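Local coordinates for TCP pilus virulence regulatory protein (PDB 4MLO) that activates transcription as an AraC-family regulator of Vibrio cholerae virulence genes, probably those for the TCP pilus, and binds the fatty acid palmitoleic acid, at residues A[33-37]-A[38-42]; A[84-87]-A[88-92]. All coordinates share one frame; numbering follows the deposited sequence.

Both contacts are local turns of the chain within the cupin-like domain, and both start from neighbouring strands of one antiparallel sheet, 31-35 and 79-86. Contact 1 (33-42) leaves that sheet for strand 40-44 of the second sheet; contact 2 (84-92) leaves it for helix 88-93. Each is partly buried. In contact 1 the inner end is wholly apolar and lies against palmitoleic acid, while the polar turn at D36-G38 lies nearer the surface. Contact 2 joins an apolar cluster to a polar helix start, where serines and a helical backbone bond do the holding. W34 CH2 packs 3.5 Å from I84 CD1, linking the two directly.

Contact 1. Residues A[33-37]-A[38-42]. With PAM (palmitoleic acid), chain E.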
loop_
_atom_site.group_PDB
_atom_site.type_symbol
_atom_site.label_atom_id
_atom_site.label_comp_id
_atom_site.label_asym_id
_atom_site.label_seq_id
_atom_site.Cartn_x
_atom_site.Cartn_y
_atom_site.Cartn_z
ATOM N N PHE A 33 4.175 0.773 -7.461
ATOM C CA PHE A 33 3.848 1.894 -8.336
ATOM C C PHE A 33 5.091 2.400 -9.049
ATOM O O PHE A 33 6.225 2.122 -8.655
ATOM C CB PHE A 33 3.131 3.040 -7.586
ATOM C CG PHE A 33 3.990 3.834 -6.641
ATOM C CD1 PHE A 33 3.990 3.547 -5.282
ATOM C CD2 PHE A 33 4.747 4.916 -7.091
ATOM C CE1 PHE A 33 4.744 4.300 -4.395
ATOM C CE2 PHE A 33 5.505 5.682 -6.204
ATOM C CZ PHE A 33 5.505 5.371 -4.855
ATOM N N TRP A 34 4.849 3.108 -10.153
ATOM C CA TRP A 34 5.916 3.681 -10.967
ATOM C C TRP A 34 5.315 4.719 -11.899
ATOM O O TRP A 34 4.119 4.695 -12.200
ATOM C CB TRP A 34 6.657 2.612 -11.775
ATOM C CG TRP A 34 5.808 1.962 -12.805
ATOM C CD1 TRP A 34 5.732 2.292 -14.124
ATOM C CD2 TRP A 34 4.903 0.864 -12.615
ATOM N NE1 TRP A 34 4.821 1.482 -14.761
ATOM C CE2 TRP A 34 4.310 0.590 -13.860
ATOM C CE3 TRP A 34 4.524 0.096 -11.507
ATOM C CZ2 TRP A 34 3.373 -0.424 -14.036
ATOM C CZ3 TRP A 34 3.592 -0.912 -11.687
ATOM C CH2 TRP A 34 3.022 -1.154 -12.945
ATOM N N ILE A 35 6.172 5.625 -12.361
ATOM C CA ILE A 35 5.781 6.682 -13.288
ATOM C C ILE A 35 6.035 6.205 -14.715
ATOM O O ILE A 35 6.880 5.334 -14.959
ATOM C CB ILE A 35 6.547 7.986 -12.961
ATOM C CG1 ILE A 35 8.052 7.832 -13.220
ATOM C CG2 ILE A 35 6.277 8.413 -11.507
ATOM C CD1 ILE A 35 8.864 9.101 -12.971
ATOM N N ASP A 36 5.290 6.763 -15.680
ATOM C CA ASP A 36 5.359 6.263 -17.050
ATOM C C ASP A 36 6.344 7.031 -17.918
ATOM O O ASP A 36 6.598 6.623 -19.057
ATOM C CB ASP A 36 3.977 6.306 -17.705
ATOM C CG ASP A 36 3.526 7.717 -18.025
ATOM O OD1 ASP A 36 4.066 8.687 -17.442
ATOM O OD2 ASP A 36 2.609 7.856 -18.851
ATOM N N SER A 37 6.905 8.118 -17.408
ATOM C CA SER A 37 7.736 9.002 -18.212
ATOM C C SER A 37 8.338 10.044 -17.289
ATOM O O SER A 37 7.855 10.273 -16.172
ATOM C CB SER A 37 6.937 9.678 -19.327
ATOM O OG SER A 37 5.905 10.481 -18.787
ATOM N N GLY A 38 9.396 10.662 -17.767
ATOM C CA GLY A 38 10.010 11.728 -17.041
ATOM C C GLY A 38 10.692 11.238 -15.777
ATOM O O GLY A 38 11.060 10.068 -15.630
ATOM N N ILE A 39 10.851 12.176 -14.850
ATOM C CA ILE A 39 11.561 11.960 -13.600
ATOM C C ILE A 39 10.686 12.486 -12.474
ATOM O O ILE A 39 9.913 13.430 -12.654
ATOM C CB ILE A 39 12.938 12.662 -13.593
ATOM C CG1 ILE A 39 13.815 12.145 -14.732
ATOM C CG2 ILE A 39 13.646 12.469 -12.256
ATOM C CD1 ILE A 39 14.223 10.684 -14.598
ATOM N N ALA A 40 10.798 11.854 -11.312
ATOM C CA ALA A 40 10.152 12.332 -10.108
ATOM C C ALA A 40 11.113 12.129 -8.951
ATOM O O ALA A 40 12.073 11.359 -9.041
ATOM C CB ALA A 40 8.825 11.602 -9.842
ATOM N N LYS A 41 10.834 12.828 -7.857
ATOM C CA LYS A 41 11.616 12.750 -6.632
ATOM C C LYS A 41 10.707 12.190 -5.546
ATOM O O LYS A 41 9.664 12.784 -5.249
ATOM C CB LYS A 41 12.141 14.129 -6.245
ATOM C CG LYS A 41 12.999 14.141 -4.999
ATOM C CD LYS A 41 13.197 15.565 -4.504
ATOM C CE LYS A 41 14.243 15.657 -3.400
ATOM N NZ LYS A 41 14.352 17.045 -2.849
ATOM N N LEU A 42 11.115 11.052 -4.980
ATOM C CA LEU A 42 10.410 10.414 -3.877
ATOM C C LEU A 42 11.188 10.675 -2.598
ATOM O O LEU A 42 12.373 10.350 -2.511
ATOM C CB LEU A 42 10.276 8.916 -4.128
ATOM C CG LEU A 42 9.430 8.034 -3.195
ATOM C CD1 LEU A 42 9.337 6.667 -3.832
ATOM C CD2 LEU A 42 9.996 7.903 -1.787
HETATM C C1 PAM E . -4.299 4.075 -3.851
HETATM O O1 PAM E . -4.472 3.957 -5.095
HETATM O O2 PAM E . -4.382 3.087 -3.084
HETATM C C2 PAM E . -4.012 5.422 -3.248
HETATM C C3 PAM E . -2.681 5.436 -2.480
HETATM C C4 PAM E . -1.536 5.093 -3.430
HETATM C C5 PAM E . -0.171 5.159 -2.755
HETATM C C6 PAM E . 0.930 4.658 -3.689
HETATM C C7 PAM E . 1.078 5.510 -4.949
HETATM C C8 PAM E . 1.627 6.887 -4.618
HETATM C C9 PAM E . 1.717 7.787 -5.846
HETATM C C10 PAM E . 0.659 8.374 -6.418
HETATM C C11 PAM E . -0.762 8.163 -5.922
HETATM C C12 PAM E . -1.662 9.381 -6.137
HETATM C C13 PAM E . -2.922 9.190 -5.289
HETATM C C14 PAM E . -3.710 10.455 -5.010
HETATM C C15 PAM E . -2.873 11.513 -4.304
HETATM C C16 PAM E . -3.725 12.467 -3.505
#
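F33 and L42 meet obliquely, ring carbon CZ of F33 lying 4.2 Å from methyl CD1 of L42. The same ring gives one face to palmitoleic acid: C7 of the lipid sits above the plane, offset toward the rim, 3.5 Å from F33 CD1. With CG between its own backbone N and carbonyl carbon (chi1 71°), F33 turns this ring toward the acyl chain, placing it between lipid and L42. The lipid contact is purely apolar here; its carboxylate is bound elsewhere, by K230, Y12 and K31.

Farther toward the turn, I35 reaches across with an extended chain. Its terminal methyl CD1 lies 4.0 Å from A40 CB and also brushes backbone, 3.6 Å from G38 O. No hydrogen bond crosses between 33-37 and 38-42; the contact rests on these apolar approaches. At the bend, S37 OG donates to D36 OD1 over 2.9 Å, arriving from above the carboxylate plane, 54° out of it. The same OD1 accepts from N80 N, which ties the turn to the neighbouring strand 79-86. G38 follows with a positive phi of 69°, a backbone shape that favours glycine.

This short turn connects the two sheets of the cupin-like domain. Strand 31-35 runs between 79-86 and 57-61, with F33 against V83, I59 and L61, whereas 40-44 belongs to the other sheet, between 66-73 and 49-53. W34 packs on helix 121-131.

Contact 2. Residues A[84-87]-A[88-92]; sequences ITIS and DSFIR
Methyl CG2 of I86 serves two helix residues together, lying 3.5 Å from ring carbon CD1 of F90 and 3.7 Å from I91 CD1. The side chains of I86 and I91 cross at about a right angle. This branch of I86 points toward the first helical turn. F90 swings its CG anti to the backbone N (chi1 179°), and the ring leads away from the strand, with CD1 left against I86. I91 folds back instead, both its torsions near -60°, bringing CG1 to 3.4 Å from S87 O and CD1 onto I86.

S87 occupies the N-cap position. Its OG and S89 OG are hydrogen-bonded at 3.0 Å, either hydroxyl being a possible donor, and S87 OG lies 3.1 Å from F90 N. Weak bonds to the backbone oxygens of K5 and S6 also reach this hydroxyl. The first helical bond runs from I91 N to S87 O, 3.1 Å long. D88 OD1 forms a salt bridge with K63 NZ, although D29 stands close by; the lysine would probably offset that like charge.

Strand 79-86 thus passes through S87, at the N-cap position, into helix 88-93, their local axes 65° apart. Helix 141-159 borders the apolar side, F152 touching I86 and I91, and F148 meeting the F90 ring. F7 of strand 7-14 packs against I86 and F90, and Y30, just before strand 31-35, against I91.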
loop_
_atom_site.group_PDB
_atom_site.type_symbol
_atom_site.label_atom_id
_atom_site.label_comp_id
_atom_site.label_asym_id
_atom_site.label_seq_id
_atom_site.Cartn_x
_atom_site.Cartn_y
_atom_site.Cartn_z
ATOM N N ILE A 84 -0.395 -0.724 -8.817
ATOM C CA ILE A 84 -0.951 -2.073 -8.734
ATOM C C ILE A 84 -1.167 -2.377 -7.262
ATOM O O ILE A 84 -0.230 -2.262 -6.471
ATOM C CB ILE A 84 -0.012 -3.119 -9.358
ATOM C CG1 ILE A 84 0.186 -2.866 -10.850
ATOM C CG2 ILE A 84 -0.549 -4.553 -9.154
ATOM C CD1 ILE A 84 1.268 -3.765 -11.465
ATOM N N THR A 85 -2.381 -2.784 -6.913
ATOM C CA THR A 85 -2.722 -3.307 -5.595
ATOM C C THR A 85 -2.982 -4.794 -5.759
ATOM O O THR A 85 -3.830 -5.186 -6.566
ATOM C CB THR A 85 -3.953 -2.618 -5.008
ATOM O OG1 THR A 85 -3.750 -1.192 -4.961
ATOM C CG2 THR A 85 -4.225 -3.130 -3.616
ATOM N N ILE A 86 -2.244 -5.610 -5.021
ATOM C CA ILE A 86 -2.215 -7.058 -5.225
ATOM C C ILE A 86 -3.110 -7.714 -4.185
ATOM O O ILE A 86 -2.913 -7.513 -2.980
ATOM C CB ILE A 86 -0.785 -7.607 -5.114
ATOM C CG1 ILE A 86 0.166 -6.851 -6.041
ATOM C CG2 ILE A 86 -0.767 -9.077 -5.472
ATOM C CD1 ILE A 86 1.604 -7.186 -5.823
ATOM N N SER A 87 -4.058 -8.539 -4.642
ATOM C CA SER A 87 -5.016 -9.146 -3.724
ATOM C C SER A 87 -4.348 -10.151 -2.788
ATOM O O SER A 87 -3.338 -10.784 -3.117
ATOM C CB SER A 87 -6.139 -9.843 -4.504
ATOM O OG SER A 87 -5.696 -11.029 -5.120
ATOM N N ASP A 88 -4.937 -10.291 -1.599
ATOM C CA ASP A 88 -4.461 -11.285 -0.651
ATOM C C ASP A 88 -4.524 -12.677 -1.266
ATOM O O ASP A 88 -3.637 -13.509 -1.041
ATOM C CB ASP A 88 -5.293 -11.232 0.632
ATOM C CG ASP A 88 -5.056 -9.965 1.452
ATOM O OD1 ASP A 88 -3.931 -9.416 1.391
ATOM O OD2 ASP A 88 -5.990 -9.525 2.178
ATOM N N SER A 89 -5.557 -12.946 -2.058
ATOM C CA SER A 89 -5.675 -14.282 -2.646
ATOM C C SER A 89 -4.513 -14.582 -3.602
ATOM O O SER A 89 -3.998 -15.704 -3.629
ATOM C CB SER A 89 -7.035 -14.442 -3.335
ATOM O OG SER A 89 -7.192 -13.586 -4.456
ATOM N N PHE A 90 -4.054 -13.587 -4.364
ATOM C CA PHE A 90 -2.898 -13.818 -5.222
ATOM C C PHE A 90 -1.641 -14.041 -4.389
ATOM O O PHE A 90 -0.859 -14.958 -4.672
ATOM C CB PHE A 90 -2.685 -12.661 -6.207
ATOM C CG PHE A 90 -1.478 -12.861 -7.101
ATOM C CD1 PHE A 90 -0.242 -12.337 -6.757
ATOM C CD2 PHE A 90 -1.566 -13.632 -8.265
ATOM C CE1 PHE A 90 0.883 -12.543 -7.563
ATOM C CE2 PHE A 90 -0.457 -13.847 -9.066
ATOM C CZ PHE A 90 0.779 -13.304 -8.717
ATOM N N ILE A 91 -1.447 -13.236 -3.334
ATOM C CA ILE A 91 -0.287 -13.421 -2.463
ATOM C C ILE A 91 -0.300 -14.820 -1.861
ATOM O O ILE A 91 0.727 -15.505 -1.828
ATOM C CB ILE A 91 -0.259 -12.324 -1.377
ATOM C CG1 ILE A 91 -0.126 -10.939 -2.017
ATOM C CG2 ILE A 91 0.849 -12.555 -0.398
ATOM C CD1 ILE A 91 1.175 -10.689 -2.812
ATOM N N ARG A 92 -1.462 -15.274 -1.388
ATOM C CA ARG A 92 -1.533 -16.612 -0.804
ATOM C C ARG A 92 -1.131 -17.674 -1.821
ATOM O O ARG A 92 -0.498 -18.674 -1.462
ATOM C CB ARG A 92 -2.939 -16.875 -0.254
#